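Local coordinates for Exo beta-1,2-glucooligosaccharide sophorohydrolase (non-reducing end) (Parabacteroides distasonis ATCC 8503, PDB 5Z06), which hydrolyses linear beta-1,2-glucan and beta-1,2-glucooligosaccharides of four or more units, releasing sophorose from the non-reducing end, at residues 85-90 / 103-108; 459-464 / 494-499; 502-507 / 599-604. One frame throughout, in Å; residues are numbered along the deposited sequence.

Interaction 1: 85-90 / 103-108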
loop_
_atom_site.group_PDB
_atom_site.type_symbol
_atom_site.label_atom_id
_atom_site.label_comp_id
_atom_site.label_asym_id
_atom_site.label_seq_id
_atom_site.Cartn_x
_atom_site.Cartn_y
_atom_site.Cartn_z
ATOM N N SER A 85 23.720 0.406 15.998
ATOM C CA SER A 85 24.530 -0.014 17.138
ATOM C C SER A 85 23.729 -0.099 18.421
ATOM O O SER A 85 24.195 -0.703 19.381
ATOM C CB SER A 85 25.661 0.980 17.368
ATOM O OG SER A 85 26.638 0.860 16.365
ATOM N N THR A 86 22.541 0.508 18.453
ATOM C CA THR A 86 21.816 0.699 19.701
ATOM C C THR A 86 20.341 0.350 19.529
ATOM O O THR A 86 19.768 0.561 18.467
ATOM C CB THR A 86 21.940 2.148 20.225
ATOM O OG1 THR A 86 21.170 3.020 19.407
ATOM C CG2 THR A 86 23.393 2.633 20.221
ATOM N N LEU A 87 19.754 -0.216 20.577
ATOM C CA LEU A 87 18.316 -0.278 20.724
ATOM C C LEU A 87 17.931 0.922 21.550
ATOM O O LEU A 87 18.187 0.966 22.753
ATOM C CB LEU A 87 17.898 -1.553 21.424
ATOM C CG LEU A 87 16.431 -1.657 21.844
ATOM C CD1 LEU A 87 15.531 -1.667 20.616
ATOM C CD2 LEU A 87 16.244 -2.920 22.655
ATOM N N SER A 88 17.346 1.913 20.897
ATOM C CA SER A 88 16.829 3.080 21.578
ATOM C C SER A 88 15.325 2.925 21.850
ATOM O O SER A 88 14.589 2.418 21.013
ATOM C CB SER A 88 17.100 4.317 20.759
ATOM O OG SER A 88 16.346 5.411 21.228
ATOM N N MET A 89 14.894 3.324 23.045
ATOM C CA MET A 89 13.482 3.430 23.393
ATOM C C MET A 89 13.237 4.704 24.180
ATOM O O MET A 89 14.167 5.363 24.655
ATOM C CB MET A 89 13.039 2.279 24.279
ATOM C CG MET A 89 13.746 0.972 24.039
ATOM S SD MET A 89 12.917 -0.306 24.973
ATOM C CE MET A 89 13.480 0.079 26.619
ATOM N N GLN A 90 11.964 5.021 24.334
ATOM C CA GLN A 90 11.520 6.022 25.270
ATOM C C GLN A 90 10.716 5.236 26.297
ATOM O O GLN A 90 9.843 4.448 25.920
ATOM C CB GLN A 90 10.670 7.070 24.571
ATOM C CG GLN A 90 11.462 7.956 23.626
ATOM C CD GLN A 90 12.226 9.065 24.316
ATOM O OE1 GLN A 90 12.108 9.283 25.523
ATOM N NE2 GLN A 90 13.006 9.791 23.541
ATOM N N PRO A 103 11.464 -4.361 33.658
ATOM C CA PRO A 103 11.625 -5.611 32.932
ATOM C C PRO A 103 13.067 -5.939 32.547
ATOM O O PRO A 103 13.923 -5.065 32.487
ATOM C CB PRO A 103 10.762 -5.402 31.683
ATOM C CG PRO A 103 9.862 -4.261 32.008
ATOM C CD PRO A 103 10.673 -3.389 32.882
ATOM N N ASN A 104 13.321 -7.216 32.344
ATOM C CA ASN A 104 14.473 -7.638 31.587
ATOM C C ASN A 104 14.097 -7.570 30.110
ATOM O O ASN A 104 12.933 -7.725 29.734
ATOM C CB ASN A 104 14.911 -9.056 31.957
ATOM C CG ASN A 104 15.397 -9.169 33.401
ATOM O OD1 ASN A 104 15.779 -8.180 34.034
ATOM N ND2 ASN A 104 15.369 -10.382 33.927
ATOM N N ILE A 105 15.106 -7.333 29.288
ATOM C CA ILE A 105 14.907 -7.028 27.900
ATOM C C ILE A 105 15.934 -7.774 27.080
ATOM O O ILE A 105 17.091 -7.865 27.465
ATOM C CB ILE A 105 14.950 -5.506 27.625
ATOM C CG1 ILE A 105 14.825 -5.223 26.131
ATOM C CG2 ILE A 105 16.213 -4.862 28.173
ATOM C CD1 ILE A 105 14.428 -3.785 25.858
ATOM N N ALA A 106 15.473 -8.270 25.942
ATOM C CA ALA A 106 16.223 -9.106 25.047
ATOM C C ALA A 106 15.710 -8.846 23.646
ATOM O O ALA A 106 14.772 -8.061 23.432
ATOM C CB ALA A 106 16.045 -10.567 25.403
ATOM N N ILE A 107 16.356 -9.469 22.677
ATOM C CA ILE A 107 15.898 -9.384 21.305
ATOM C C ILE A 107 15.607 -10.807 20.892
ATOM O O ILE A 107 16.418 -11.695 21.140
ATOM C CB ILE A 107 16.913 -8.648 20.414
ATOM C CG1 ILE A 107 16.874 -7.160 20.782
ATOM C CG2 ILE A 107 16.580 -8.844 18.934
ATOM C CD1 ILE A 107 17.953 -6.288 20.172
ATOM N N ARG A 108 14.421 -11.019 20.335
ATOM C CA ARG A 108 14.055 -12.302 19.815
ATOM C C ARG A 108 14.458 -12.334 18.360
ATOM O O ARG A 108 14.112 -11.416 17.608
ATOM C CB ARG A 108 12.558 -12.571 19.930
ATOM C CG ARG A 108 12.211 -13.994 19.495
ATOM C CD ARG A 108 10.745 -14.388 19.611
ATOM N NE ARG A 108 9.853 -13.474 18.917
ATOM C CZ ARG A 108 9.707 -13.355 17.594
ATOM N NH1 ARG A 108 10.429 -14.062 16.727
ATOM N NH2 ARG A 108 8.839 -12.476 17.130
#
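Leu87 and Met89 of strand 86-93 meet Ile105 of strand 104-109 in the hydrophobic interior between two facing antiparallel beta sheets. The delta methyl CD1 of Ile105 is the focus of the contact. It lies 3.8 Å from CD2 of Leu87 and 3.9 Å from SD of Met89, and in both cases the side chains approach tip to tip. The methyl CE of Met89 is only slightly farther from the same CD1, at 4.1 Å, so both the sulfur and the terminal methyl of Met89 pack against the methyl that the leucine branch also touches. Ile105 owes this reach to an extended chain: CG1 stands opposite the backbone N (chi1 176°) and the second torsion is also near trans, which carries CD1 straight across the gap.

Apolar side chains packed between two sheets in this way form the core of a beta sandwich. The backbones stay far apart, 9.4 Å between CA of Leu87 and CA of Ile107, too far for any hydrogen bond to cross; the link is made by side chains alone. Strand 86-93 runs between strands 132-138 and 169-180; strand 104-109 lies between 155-161 and 118-119. Ile137 from the first sheet and Val158 from the second both touch Leu87 and Ile105, extending the apolar layer around the three residues. At the start of strand 86-93 a classic beta bulge sets both Ser85 and Thr86 opposite Leu180. The side chain of Met89 is about 11 Å from the bound calcium ion, whose ligand Asp175 belongs to the adjoining strand 169-180.

Interaction 2: 459-464 / 494-499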
loop_
_atom_site.group_PDB
_atom_site.type_symbol
_atom_site.label_atom_id
_atom_site.label_comp_id
_atom_site.label_asym_id
_atom_site.label_seq_id
_atom_site.Cartn_x
_atom_site.Cartn_y
_atom_site.Cartn_z
ATOM N N LYS A 459 2.166 -19.207 -17.872
ATOM C CA LYS A 459 1.262 -18.917 -18.980
ATOM C C LYS A 459 0.230 -17.917 -18.529
ATOM O O LYS A 459 -0.175 -17.946 -17.370
ATOM C CB LYS A 459 0.554 -20.164 -19.452
ATOM C CG LYS A 459 1.459 -21.142 -20.188
ATOM C CD LYS A 459 0.853 -22.547 -20.141
ATOM C CE LYS A 459 1.439 -23.480 -21.198
ATOM N NZ LYS A 459 2.769 -24.013 -20.802
ATOM N N LEU A 460 -0.191 -17.036 -19.436
ATOM C CA LEU A 460 -1.253 -16.097 -19.133
ATOM C C LEU A 460 -2.568 -16.758 -19.432
ATOM O O LEU A 460 -2.902 -16.994 -20.593
ATOM C CB LEU A 460 -1.104 -14.791 -19.929
ATOM C CG LEU A 460 -0.193 -13.712 -19.377
ATOM C CD1 LEU A 460 0.897 -14.235 -18.468
ATOM C CD2 LEU A 460 0.399 -12.842 -20.461
ATOM N N ILE A 461 -3.307 -17.070 -18.371
ATOM C CA ILE A 461 -4.548 -17.811 -18.481
ATOM C C ILE A 461 -5.594 -17.141 -17.636
ATOM O O ILE A 461 -5.424 -17.030 -16.413
ATOM C CB ILE A 461 -4.350 -19.266 -18.001
ATOM C CG1 ILE A 461 -3.242 -19.944 -18.837
ATOM C CG2 ILE A 461 -5.670 -20.046 -18.064
ATOM C CD1 ILE A 461 -2.813 -21.290 -18.302
ATOM N N GLY A 462 -6.660 -16.686 -18.289
ATOM C CA GLY A 462 -7.829 -16.104 -17.620
ATOM C C GLY A 462 -8.791 -17.199 -17.180
ATOM O O GLY A 462 -8.616 -18.339 -17.570
ATOM N N TRP A 463 -9.805 -16.906 -16.377
ATOM C CA TRP A 463 -10.055 -15.595 -15.787
ATOM C C TRP A 463 -9.029 -15.256 -14.720
ATOM O O TRP A 463 -8.839 -15.992 -13.748
ATOM C CB TRP A 463 -11.417 -15.558 -15.143
ATOM C CG TRP A 463 -11.691 -14.299 -14.381
ATOM C CD1 TRP A 463 -11.770 -14.147 -13.012
ATOM C CD2 TRP A 463 -11.889 -13.005 -14.934
ATOM N NE1 TRP A 463 -12.037 -12.843 -12.694
ATOM C CE2 TRP A 463 -12.113 -12.113 -13.849
ATOM C CE3 TRP A 463 -11.923 -12.511 -16.234
ATOM C CZ2 TRP A 463 -12.375 -10.762 -14.041
ATOM C CZ3 TRP A 463 -12.187 -11.153 -16.424
ATOM C CH2 TRP A 463 -12.411 -10.303 -15.339
ATOM N N ASN A 464 -8.339 -14.154 -14.959
ATOM C CA ASN A 464 -7.564 -13.478 -13.954
ATOM C C ASN A 464 -7.416 -12.011 -14.388
ATOM O O ASN A 464 -8.251 -11.502 -15.140
ATOM C CB ASN A 464 -6.234 -14.221 -13.665
ATOM C CG ASN A 464 -5.249 -14.197 -14.815
ATOM O OD1 ASN A 464 -5.523 -13.703 -15.909
ATOM N ND2 ASN A 464 -4.079 -14.733 -14.558
ATOM N N GLU A 494 -7.900 -25.842 -22.856
ATOM C CA GLU A 494 -7.018 -26.984 -22.626
ATOM C C GLU A 494 -7.083 -27.463 -21.197
ATOM O O GLU A 494 -7.343 -26.685 -20.282
ATOM C CB GLU A 494 -5.557 -26.670 -22.932
ATOM C CG GLU A 494 -5.275 -26.409 -24.393
ATOM C CD GLU A 494 -3.796 -26.252 -24.686
ATOM O OE1 GLU A 494 -2.980 -26.119 -23.733
ATOM O OE2 GLU A 494 -3.454 -26.258 -25.885
ATOM N N GLU A 495 -6.832 -28.763 -21.058
ATOM C CA GLU A 495 -6.659 -29.451 -19.781
ATOM C C GLU A 495 -5.717 -28.705 -18.840
ATOM O O GLU A 495 -6.049 -28.492 -17.662
ATOM C CB GLU A 495 -6.185 -30.914 -20.003
ATOM C CG GLU A 495 -4.740 -31.126 -20.548
ATOM C CD GLU A 495 -4.406 -30.388 -21.872
ATOM O OE1 GLU A 495 -5.072 -30.658 -22.915
ATOM O OE2 GLU A 495 -3.478 -29.524 -21.870
ATOM N N TYR A 496 -4.570 -28.275 -19.373
ATOM C CA TYR A 496 -3.570 -27.584 -18.584
ATOM C C TYR A 496 -4.170 -26.295 -18.002
ATOM O O TYR A 496 -3.931 -25.977 -16.836
ATOM C CB TYR A 496 -2.317 -27.251 -19.415
ATOM C CG TYR A 496 -1.306 -26.477 -18.602
ATOM C CD1 TYR A 496 -1.429 -25.092 -18.444
ATOM C CD2 TYR A 496 -0.265 -27.121 -17.943
ATOM C CE1 TYR A 496 -0.549 -24.374 -17.663
ATOM C CE2 TYR A 496 0.642 -26.397 -17.177
ATOM C CZ TYR A 496 0.482 -25.018 -17.040
ATOM O OH TYR A 496 1.342 -24.268 -16.280
ATOM N N ALA A 497 -4.922 -25.556 -18.812
ATOM C CA ALA A 497 -5.488 -24.261 -18.385
ATOM C C ALA A 497 -6.585 -24.489 -17.359
ATOM O O ALA A 497 -6.760 -23.691 -16.437
ATOM C CB ALA A 497 -6.030 -23.473 -19.569
ATOM N N GLN A 498 -7.316 -25.587 -17.532
ATOM C CA GLN A 498 -8.313 -26.004 -16.551
ATOM C C GLN A 498 -7.655 -26.275 -15.214
ATOM O O GLN A 498 -8.103 -25.756 -14.191
ATOM C CB GLN A 498 -9.077 -27.237 -17.033
ATOM C CG GLN A 498 -9.975 -26.982 -18.236
ATOM C CD GLN A 498 -10.545 -28.259 -18.808
ATOM O OE1 GLN A 498 -10.921 -29.167 -18.065
ATOM N NE2 GLN A 498 -10.640 -28.326 -20.134
ATOM N N GLU A 499 -6.589 -27.068 -15.236
ATOM C CA GLU A 499 -5.815 -27.369 -14.030
ATOM C C GLU A 499 -5.205 -26.117 -13.380
ATOM O O GLU A 499 -5.188 -25.993 -12.168
ATOM C CB GLU A 499 -4.710 -28.383 -14.332
ATOM C CG GLU A 499 -5.232 -29.798 -14.553
ATOM C CD GLU A 499 -4.143 -30.806 -14.939
ATOM O OE1 GLU A 499 -2.981 -30.421 -15.189
ATOM O OE2 GLU A 499 -4.456 -32.009 -15.004
HETATM O O HOH W 1 1.798 -21.653 -16.675
#
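A single water joins Tyr496 to Lys459: it lies 2.7 Å from the phenolic OH of Tyr496 and accepts a hydrogen bond, also 2.7 Å long, from the backbone N of Lys459. The lysine therefore holds the tyrosine at two places, because its side chain also runs over one face of the ring. CD of Lys459 comes within 3.4 Å of CE1 of Tyr496, and CE stands above the rim. A bend at the last torsion (chi4 79°) then brings the ammonium group over the face, with NZ of Lys459 4.7 Å from the centroid of the Tyr496 ring and only 17° off its normal, a cation-pi contact. NZ has a further polar partner in the hydroxyl of Tyr445.

Ile461 works at the edge of the same ring. Its CD1 lies in the ring plane, 3.9 Å from CE1 of Tyr496, and the two side chains cross at about a right angle; its other branch, CG2, rests 3.8 Å from CB of Ala497. The helix begins just after Glu494. The contact thus fastens an irregular segment leading to helix 467-475 onto helix 495-505, a loop packed on the N-terminal turn of a helix, within the (alpha/alpha)6 barrel expected of the six-hairpin clan.

Interaction 3: 502-507 / 599-604; sequences ADWGRV and AQEPMP
Trp504 and Glu601 meet edge-on, with the indole and carboxylate planes turned 73° apart. OE2 of Glu601 lies in the plane of the indole, 3.6 Å from CZ3 of Trp504, so the oxygen faces the C-H rim of the ring. Extended beyond CG, the glutamate carries its carboxylate to the end of helix 495-505, where two waters complete the join. One donates to O of Trp504 and to OE2 of Glu601; the other donates to O of Gly505 and to OE1 of Glu601. Each carboxylate oxygen thus reaches a separate carbonyl of the last helical turn through its own water.

Beside this polar bridge, Val507 and Met603 reach toward each other tip to tip, CG1 of Val507 standing 4.1 Å from CE of Met603. Bends at chi2 and chi3 of the methionine turn CE toward the valine. Arg506, with positive phi (64°), ends the helix, and its NH1 returns to O of Asp503 in a nearly straight bond of 2.8 Å.

Segment 599-604, on the way to strand 610-611, touches the C-terminal end of helix 495-505 through Glu601, while Pro602 packs on Asn567 and Tyr570 of helix 556-573.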
loop_
_atom_site.group_PDB
_atom_site.type_symbol
_atom_site.label_atom_id
_atom_site.label_comp_id
_atom_site.label_asym_id
_atom_site.label_seq_id
_atom_site.Cartn_x
_atom_site.Cartn_y
_atom_site.Cartn_z
ATOM N N ALA A 502 -8.069 -24.344 -11.582
ATOM C CA ALA A 502 -8.451 -25.064 -10.382
ATOM C C ALA A 502 -7.341 -24.977 -9.342
ATOM O O ALA A 502 -7.645 -24.853 -8.166
ATOM C CB ALA A 502 -8.841 -26.519 -10.691
ATOM N N ASP A 503 -6.073 -24.972 -9.772
ATOM C CA ASP A 503 -4.939 -24.881 -8.848
ATOM C C ASP A 503 -4.953 -23.628 -7.983
ATOM O O ASP A 503 -4.694 -23.718 -6.779
ATOM C CB ASP A 503 -3.593 -24.953 -9.582
ATOM C CG ASP A 503 -3.240 -26.367 -10.067
ATOM O OD1 ASP A 503 -3.970 -27.349 -9.760
ATOM O OD2 ASP A 503 -2.211 -26.499 -10.781
ATOM N N TRP A 504 -5.205 -22.457 -8.570
ATOM C CA TRP A 504 -5.254 -21.260 -7.748
ATOM C C TRP A 504 -6.622 -21.086 -7.131
ATOM O O TRP A 504 -6.717 -20.721 -5.977
ATOM C CB TRP A 504 -4.781 -20.005 -8.498
ATOM C CG TRP A 504 -5.688 -19.390 -9.545
ATOM C CD1 TRP A 504 -5.576 -19.510 -10.911
ATOM C CD2 TRP A 504 -6.779 -18.501 -9.313
ATOM N NE1 TRP A 504 -6.526 -18.751 -11.533
ATOM C CE2 TRP A 504 -7.278 -18.118 -10.578
ATOM C CE3 TRP A 504 -7.387 -17.985 -8.151
ATOM C CZ2 TRP A 504 -8.348 -17.252 -10.720
ATOM C CZ3 TRP A 504 -8.456 -17.130 -8.289
ATOM C CH2 TRP A 504 -8.945 -16.782 -9.566
ATOM N N GLY A 505 -7.668 -21.390 -7.893
ATOM C CA GLY A 505 -9.035 -21.206 -7.462
ATOM C C GLY A 505 -9.437 -22.125 -6.337
ATOM O O GLY A 505 -10.303 -21.777 -5.532
ATOM N N ARG A 506 -8.821 -23.310 -6.293
ATOM C CA ARG A 506 -9.156 -24.357 -5.289
ATOM C C ARG A 506 -10.590 -24.865 -5.443
ATOM O O ARG A 506 -11.152 -25.409 -4.518
ATOM C CB ARG A 506 -8.922 -23.846 -3.839
ATOM C CG ARG A 506 -7.640 -23.048 -3.617
ATOM C CD ARG A 506 -6.397 -23.788 -4.098
ATOM N NE ARG A 506 -6.230 -25.123 -3.497
ATOM C CZ ARG A 506 -5.557 -26.159 -4.038
ATOM N NH1 ARG A 506 -4.980 -26.060 -5.236
ATOM N NH2 ARG A 506 -5.464 -27.324 -3.382
ATOM N N VAL A 507 -11.173 -24.635 -6.618
ATOM C CA VAL A 507 -12.504 -25.093 -6.960
ATOM C C VAL A 507 -12.438 -25.444 -8.420
ATOM O O VAL A 507 -11.489 -25.084 -9.131
ATOM C CB VAL A 507 -13.628 -24.053 -6.731
ATOM C CG1 VAL A 507 -13.818 -23.756 -5.235
ATOM C CG2 VAL A 507 -13.387 -22.775 -7.520
ATOM N N ALA A 599 -3.995 -12.931 -1.549
ATOM C CA ALA A 599 -4.849 -12.635 -2.692
ATOM C C ALA A 599 -6.273 -12.974 -2.269
ATOM O O ALA A 599 -6.773 -14.023 -2.592
ATOM C CB ALA A 599 -4.397 -13.433 -3.919
ATOM N N GLN A 600 -6.915 -12.086 -1.506
ATOM C CA GLN A 600 -8.186 -12.422 -0.889
ATOM C C GLN A 600 -9.301 -12.448 -1.889
ATOM O O GLN A 600 -9.259 -11.774 -2.935
ATOM C CB GLN A 600 -8.527 -11.458 0.256
ATOM C CG GLN A 600 -7.520 -11.430 1.387
ATOM C CD GLN A 600 -7.271 -12.801 1.990
ATOM O OE1 GLN A 600 -6.696 -13.667 1.338
ATOM N NE2 GLN A 600 -7.695 -12.993 3.240
ATOM N N GLU A 601 -10.309 -13.241 -1.560
ATOM C CA GLU A 601 -11.480 -13.437 -2.432
ATOM C C GLU A 601 -12.695 -13.573 -1.540
ATOM O O GLU A 601 -12.531 -13.894 -0.363
ATOM C CB GLU A 601 -11.358 -14.732 -3.259
ATOM C CG GLU A 601 -10.000 -15.029 -3.849
ATOM C CD GLU A 601 -9.937 -16.418 -4.468
ATOM O OE1 GLU A 601 -11.005 -17.033 -4.682
ATOM O OE2 GLU A 601 -8.808 -16.865 -4.752
ATOM N N PRO A 602 -13.915 -13.424 -2.110
ATOM C CA PRO A 602 -15.124 -13.732 -1.345
ATOM C C PRO A 602 -15.334 -15.252 -1.282
ATOM O O PRO A 602 -16.292 -15.802 -1.845
ATOM C CB PRO A 602 -16.230 -13.007 -2.131
ATOM C CG PRO A 602 -15.751 -13.007 -3.543
ATOM C CD PRO A 602 -14.240 -12.944 -3.476
ATOM N N MET A 603 -14.416 -15.900 -0.583
ATOM C CA MET A 603 -14.407 -17.338 -0.370
ATOM C C MET A 603 -13.765 -17.548 1.001
ATOM O O MET A 603 -12.736 -16.910 1.275
ATOM C CB MET A 603 -13.540 -18.012 -1.438
ATOM C CG MET A 603 -14.118 -17.975 -2.849
ATOM S SD MET A 603 -15.643 -18.929 -3.005
ATOM C CE MET A 603 -14.952 -20.587 -2.973
ATOM N N PRO A 604 -14.333 -18.445 1.849
ATOM C CA PRO A 604 -13.781 -18.668 3.208
ATOM C C PRO A 604 -12.281 -18.833 3.288
ATOM O O PRO A 604 -11.648 -18.274 4.169
ATOM C CB PRO A 604 -14.467 -19.954 3.659
ATOM C CG PRO A 604 -15.815 -19.897 2.983
ATOM C CD PRO A 604 -15.624 -19.148 1.682
HETATM O O HOH W 2 -8.120 -19.369 -4.110
HETATM O O HOH W 3 -11.796 -19.589 -4.868
#

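Interactions 2 and 3 share helix 495-505: the first uses its opening turn, the second its final one, and their centres are 14 Å apart. They touch directly, O of Trp463 lying 3.3 Å from CZ2 of Trp504. Both belong to the glycoamylase-like region. Glycerol, probably from the crystallisation liquor, is hydrogen-bonded by Asn464 in interaction 2 and by Gln600 in interaction 3, and a glycerol lies about 4 Å from the Trp504 side chain, consistent with a sugar-sized pocket but no proof of the substrate site. Interaction 1 stands apart in the calcium-bearing beta sandwich, about 34 Å from interaction 2 and 22 Å from interaction 3 between nearest atoms (51 and 41 Å between centres).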